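Local coordinates for putative lipoprotein YcdA (Bacillus subtilis subsp. subtilis str. 168, PDB 4R4G) that is of unknown function but is probably a membrane-anchored lipoprotein, with an Ig-like N-terminal domain joined by a kinked helix to a C-terminal domain of helices and strands, at residues A[55-66]-A[106-115]. Residues are numbered along the deposited sequence; the frame is centred on the assembly and turned at random.
Sequences LNVDSMDFTLYQ and KQYELNYTPE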
loop_
_atom_site.group_PDB
_atom_site.type_symbol
_atom_site.label_atom_id
_atom_site.label_comp_id
_atom_site.label_asym_id
_atom_site.label_seq_id
_atom_site.Cartn_x
_atom_site.Cartn_y
_atom_site.Cartn_z
ATOM N N LEU A 55 12.880 -38.469 10.300
ATOM C CA LEU A 55 12.611 -37.314 11.154
ATOM C C LEU A 55 11.435 -36.481 10.671
ATOM O O LEU A 55 11.478 -35.956 9.557
ATOM C CB LEU A 55 13.887 -36.441 11.157
ATOM C CG LEU A 55 13.894 -35.142 11.975
ATOM C CD1 LEU A 55 13.824 -35.422 13.476
ATOM C CD2 LEU A 55 15.111 -34.304 11.632
ATOM N N ASN A 56 10.413 -36.296 11.530
ATOM C CA ASN A 56 9.285 -35.420 11.191
ATOM C C ASN A 56 9.697 -33.978 11.431
ATOM O O ASN A 56 10.264 -33.694 12.483
ATOM C CB ASN A 56 8.039 -35.739 12.014
ATOM C CG ASN A 56 7.530 -37.152 11.935
ATOM O OD1 ASN A 56 7.026 -37.603 10.901
ATOM N ND2 ASN A 56 7.536 -37.833 13.071
ATOM N N VAL A 57 9.441 -33.067 10.462
ATOM C CA VAL A 57 9.800 -31.657 10.609
ATOM C C VAL A 57 8.543 -30.811 10.385
ATOM O O VAL A 57 7.877 -30.954 9.354
ATOM C CB VAL A 57 10.997 -31.214 9.719
ATOM C CG1 VAL A 57 11.271 -29.713 9.855
ATOM C CG2 VAL A 57 12.259 -32.016 10.052
ATOM N N ASP A 58 8.216 -29.954 11.379
ATOM C CA ASP A 58 7.046 -29.076 11.381
ATOM C C ASP A 58 7.440 -27.657 11.776
ATOM O O ASP A 58 8.487 -27.453 12.405
ATOM C CB ASP A 58 5.975 -29.619 12.360
ATOM C CG ASP A 58 4.587 -29.018 12.215
ATOM O OD1 ASP A 58 4.376 -27.890 12.694
ATOM O OD2 ASP A 58 3.711 -29.679 11.623
ATOM N N SER A 59 6.587 -26.680 11.400
ATOM C CA SER A 59 6.729 -25.263 11.740
ATOM C C SER A 59 6.799 -25.107 13.271
ATOM O O SER A 59 7.596 -24.319 13.780
ATOM C CB SER A 59 5.554 -24.469 11.173
ATOM O OG SER A 59 4.915 -25.180 10.124
HETATM N N MSE A 60 5.950 -25.901 14.005
HETATM C CA MSE A 60 5.818 -25.963 15.469
HETATM C C MSE A 60 7.125 -26.310 16.187
HETATM O O MSE A 60 7.203 -26.191 17.403
HETATM C CB MSE A 60 4.765 -27.007 15.866
HETATM C CG MSE A 60 3.352 -26.459 15.952
HETATM SE SE MSE A 60 2.081 -27.861 16.431
HETATM C CE MSE A 60 0.508 -26.704 16.722
ATOM N N ASP A 61 8.154 -26.770 15.452
ATOM C CA ASP A 61 9.445 -27.153 16.032
ATOM C C ASP A 61 10.326 -25.926 16.212
ATOM O O ASP A 61 11.413 -26.011 16.799
ATOM C CB ASP A 61 10.174 -28.191 15.151
ATOM C CG ASP A 61 9.378 -29.436 14.877
ATOM O OD1 ASP A 61 8.489 -29.765 15.698
ATOM O OD2 ASP A 61 9.644 -30.089 13.851
ATOM N N PHE A 62 9.887 -24.781 15.677
ATOM C CA PHE A 62 10.660 -23.545 15.791
ATOM C C PHE A 62 9.908 -22.536 16.616
ATOM O O PHE A 62 8.684 -22.438 16.512
ATOM C CB PHE A 62 10.987 -22.943 14.409
ATOM C CG PHE A 62 11.749 -23.830 13.451
ATOM C CD1 PHE A 62 11.088 -24.797 12.695
ATOM C CD2 PHE A 62 13.120 -23.669 13.269
ATOM C CE1 PHE A 62 11.779 -25.587 11.781
ATOM C CE2 PHE A 62 13.810 -24.456 12.346
ATOM C CZ PHE A 62 13.132 -25.402 11.600
ATOM N N THR A 63 10.644 -21.791 17.449
ATOM C CA THR A 63 10.117 -20.711 18.283
ATOM C C THR A 63 11.038 -19.519 18.115
ATOM O O THR A 63 12.245 -19.690 17.901
ATOM C CB THR A 63 9.960 -21.128 19.759
ATOM O OG1 THR A 63 11.235 -21.482 20.280
ATOM C CG2 THR A 63 8.992 -22.291 19.954
ATOM N N LEU A 64 10.482 -18.316 18.194
ATOM C CA LEU A 64 11.306 -17.128 18.117
ATOM C C LEU A 64 11.157 -16.320 19.367
ATOM O O LEU A 64 10.045 -16.140 19.862
ATOM C CB LEU A 64 10.946 -16.259 16.895
ATOM C CG LEU A 64 11.970 -15.197 16.524
ATOM C CD1 LEU A 64 12.900 -15.696 15.461
ATOM C CD2 LEU A 64 11.313 -14.004 16.040
ATOM N N TYR A 65 12.272 -15.789 19.849
ATOM C CA TYR A 65 12.319 -14.883 20.976
ATOM C C TYR A 65 12.786 -13.549 20.482
ATOM O O TYR A 65 13.683 -13.483 19.644
ATOM C CB TYR A 65 13.236 -15.403 22.092
ATOM C CG TYR A 65 12.620 -16.535 22.890
ATOM C CD1 TYR A 65 12.634 -17.845 22.412
ATOM C CD2 TYR A 65 12.038 -16.304 24.131
ATOM C CE1 TYR A 65 12.062 -18.888 23.142
ATOM C CE2 TYR A 65 11.406 -17.327 24.838
ATOM C CZ TYR A 65 11.435 -18.622 24.349
ATOM O OH TYR A 65 10.883 -19.639 25.097
ATOM N N GLN A 66 12.141 -12.483 20.962
ATOM C CA GLN A 66 12.526 -11.099 20.746
ATOM C C GLN A 66 12.955 -10.628 22.091
ATOM O O GLN A 66 12.146 -10.645 23.029
ATOM C CB GLN A 66 11.368 -10.299 20.187
ATOM C CG GLN A 66 11.719 -8.882 19.890
ATOM C CD GLN A 66 10.478 -8.159 19.542
ATOM O OE1 GLN A 66 10.082 -8.101 18.381
ATOM N NE2 GLN A 66 9.813 -7.649 20.560
ATOM N N LYS A 106 14.791 -5.618 16.358
ATOM C CA LYS A 106 15.176 -6.103 17.677
ATOM C C LYS A 106 16.173 -7.271 17.558
ATOM O O LYS A 106 16.650 -7.576 16.453
ATOM C CB LYS A 106 13.946 -6.478 18.520
ATOM C CG LYS A 106 12.971 -5.318 18.802
ATOM C CD LYS A 106 13.554 -4.095 19.545
ATOM C CE LYS A 106 12.515 -3.021 19.836
ATOM N NZ LYS A 106 13.122 -1.772 20.404
ATOM N N GLN A 107 16.544 -7.866 18.701
ATOM C CA GLN A 107 17.472 -8.992 18.726
ATOM C C GLN A 107 16.679 -10.275 18.860
ATOM O O GLN A 107 16.046 -10.514 19.889
ATOM C CB GLN A 107 18.524 -8.832 19.831
ATOM C CG GLN A 107 19.446 -7.624 19.620
ATOM C CD GLN A 107 20.016 -7.543 18.215
ATOM O OE1 GLN A 107 20.666 -8.478 17.725
ATOM N NE2 GLN A 107 19.756 -6.431 17.525
ATOM N N TYR A 108 16.635 -11.058 17.780
ATOM C CA TYR A 108 15.859 -12.290 17.765
ATOM C C TYR A 108 16.742 -13.505 17.993
ATOM O O TYR A 108 17.972 -13.435 17.896
ATOM C CB TYR A 108 15.028 -12.433 16.465
ATOM C CG TYR A 108 14.384 -11.126 16.032
ATOM C CD1 TYR A 108 13.379 -10.531 16.798
ATOM C CD2 TYR A 108 14.808 -10.463 14.883
ATOM C CE1 TYR A 108 12.824 -9.303 16.435
ATOM C CE2 TYR A 108 14.241 -9.246 14.497
ATOM C CZ TYR A 108 13.250 -8.670 15.277
ATOM O OH TYR A 108 12.706 -7.467 14.913
ATOM N N GLU A 109 16.093 -14.589 18.414
ATOM C CA GLU A 109 16.684 -15.871 18.656
ATOM C C GLU A 109 15.718 -16.908 18.157
ATOM O O GLU A 109 14.582 -16.958 18.617
ATOM C CB GLU A 109 17.037 -16.061 20.124
ATOM C CG GLU A 109 17.684 -17.411 20.394
ATOM C CD GLU A 109 18.320 -17.611 21.754
ATOM O OE1 GLU A 109 19.439 -17.087 21.974
ATOM O OE2 GLU A 109 17.737 -18.368 22.566
ATOM N N LEU A 110 16.147 -17.685 17.148
ATOM C CA LEU A 110 15.375 -18.766 16.573
ATOM C C LEU A 110 15.867 -20.056 17.177
ATOM O O LEU A 110 17.072 -20.309 17.140
ATOM C CB LEU A 110 15.506 -18.782 15.038
ATOM C CG LEU A 110 14.715 -19.858 14.285
ATOM C CD1 LEU A 110 13.271 -19.484 14.168
ATOM C CD2 LEU A 110 15.266 -20.056 12.897
ATOM N N ASN A 111 14.947 -20.855 17.762
ATOM C CA ASN A 111 15.297 -22.159 18.345
ATOM C C ASN A 111 14.577 -23.243 17.589
ATOM O O ASN A 111 13.424 -23.066 17.207
ATOM C CB ASN A 111 14.999 -22.267 19.858
ATOM C CG ASN A 111 15.457 -23.593 20.494
ATOM O OD1 ASN A 111 16.662 -23.861 20.662
ATOM N ND2 ASN A 111 14.511 -24.473 20.833
ATOM N N TYR A 112 15.289 -24.364 17.324
ATOM C CA TYR A 112 14.776 -25.549 16.634
ATOM C C TYR A 112 14.940 -26.738 17.536
ATOM O O TYR A 112 16.060 -27.008 17.971
ATOM C CB TYR A 112 15.454 -25.811 15.285
ATOM C CG TYR A 112 15.093 -27.167 14.700
ATOM C CD1 TYR A 112 13.791 -27.451 14.291
ATOM C CD2 TYR A 112 16.042 -28.180 14.599
ATOM C CE1 TYR A 112 13.460 -28.690 13.735
ATOM C CE2 TYR A 112 15.714 -29.434 14.079
ATOM C CZ TYR A 112 14.422 -29.686 13.646
ATOM O OH TYR A 112 14.097 -30.934 13.152
ATOM N N THR A 113 13.823 -27.445 17.826
ATOM C CA THR A 113 13.813 -28.651 18.648
ATOM C C THR A 113 13.261 -29.769 17.764
ATOM O O THR A 113 12.056 -29.807 17.473
ATOM C CB THR A 113 13.077 -28.452 19.997
ATOM O OG1 THR A 113 13.817 -27.522 20.797
ATOM C CG2 THR A 113 12.927 -29.755 20.786
ATOM N N PRO A 114 14.164 -30.671 17.314
ATOM C CA PRO A 114 13.739 -31.786 16.438
ATOM C C PRO A 114 12.754 -32.734 17.112
ATOM O O PRO A 114 12.802 -32.909 18.329
ATOM C CB PRO A 114 15.050 -32.502 16.102
ATOM C CG PRO A 114 15.980 -32.121 17.193
ATOM C CD PRO A 114 15.617 -30.719 17.572
ATOM N N GLU A 115 11.824 -33.295 16.304
ATOM C CA GLU A 115 10.773 -34.210 16.758
ATOM C C GLU A 115 11.407 -35.577 16.947
ATOM O O GLU A 115 11.337 -36.459 16.083
ATOM C CB GLU A 115 9.587 -34.231 15.785
ATOM C CG GLU A 115 8.854 -32.908 15.699
ATOM C CD GLU A 115 7.519 -32.865 14.975
ATOM O OE1 GLU A 115 7.046 -33.930 14.517
ATOM O OE2 GLU A 115 6.928 -31.763 14.889
HETATM O O HOH W 1 9.734 -37.979 14.698
HETATM O O HOH W 2 11.714 -31.999 13.758
#
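Thr-63 and Asn-111 form an antiparallel hydrogen-bonded pair, as do Tyr-65 and Glu-109. Strands 62-66 and 107-112 run antiparallel, their N-to-C directions 161° apart. Four backbone bonds join them, and a fifth, Thr-113 N to Asp-61 O (3.0 Å), extends the ladder. Phe-62, Leu-64, Tyr-108, Leu-110 and Tyr-112 share the buried face. Tyr-112 CD1 sits over one face of the Phe-62 ring, 3.4 Å from CZ, with the ring planes at 34°. CG of Tyr-112 is anti to the backbone N (chi1 170°), which carries the ring on past the rim of Phe-62 toward 55-57, where OH lies 3.8 Å from Leu-55 CD2 and Val-57 CG2. Without the Phe-62 ring, as with an alanine here, Tyr-112 CD1 would probably lose the face it lies over, and a gap open toward Val-45, Val-47 and Leu-98. One water links Tyr-112 OH, Asp-61 OD2, Asn-56 O and Glu-115 N. Asp-61 OD2 also accepts from Asp-58 N (2.9 Å), closing the turn 58-61 between strands 55-57 and 62-66. Strands 62-66 and 107-112 are central in a four-stranded sheet of the Ig-like domain, flanked by 69-71 and 125-130. Phe-62 and Leu-64 pack on strands 39-48 and 93-102 of the facing sheet.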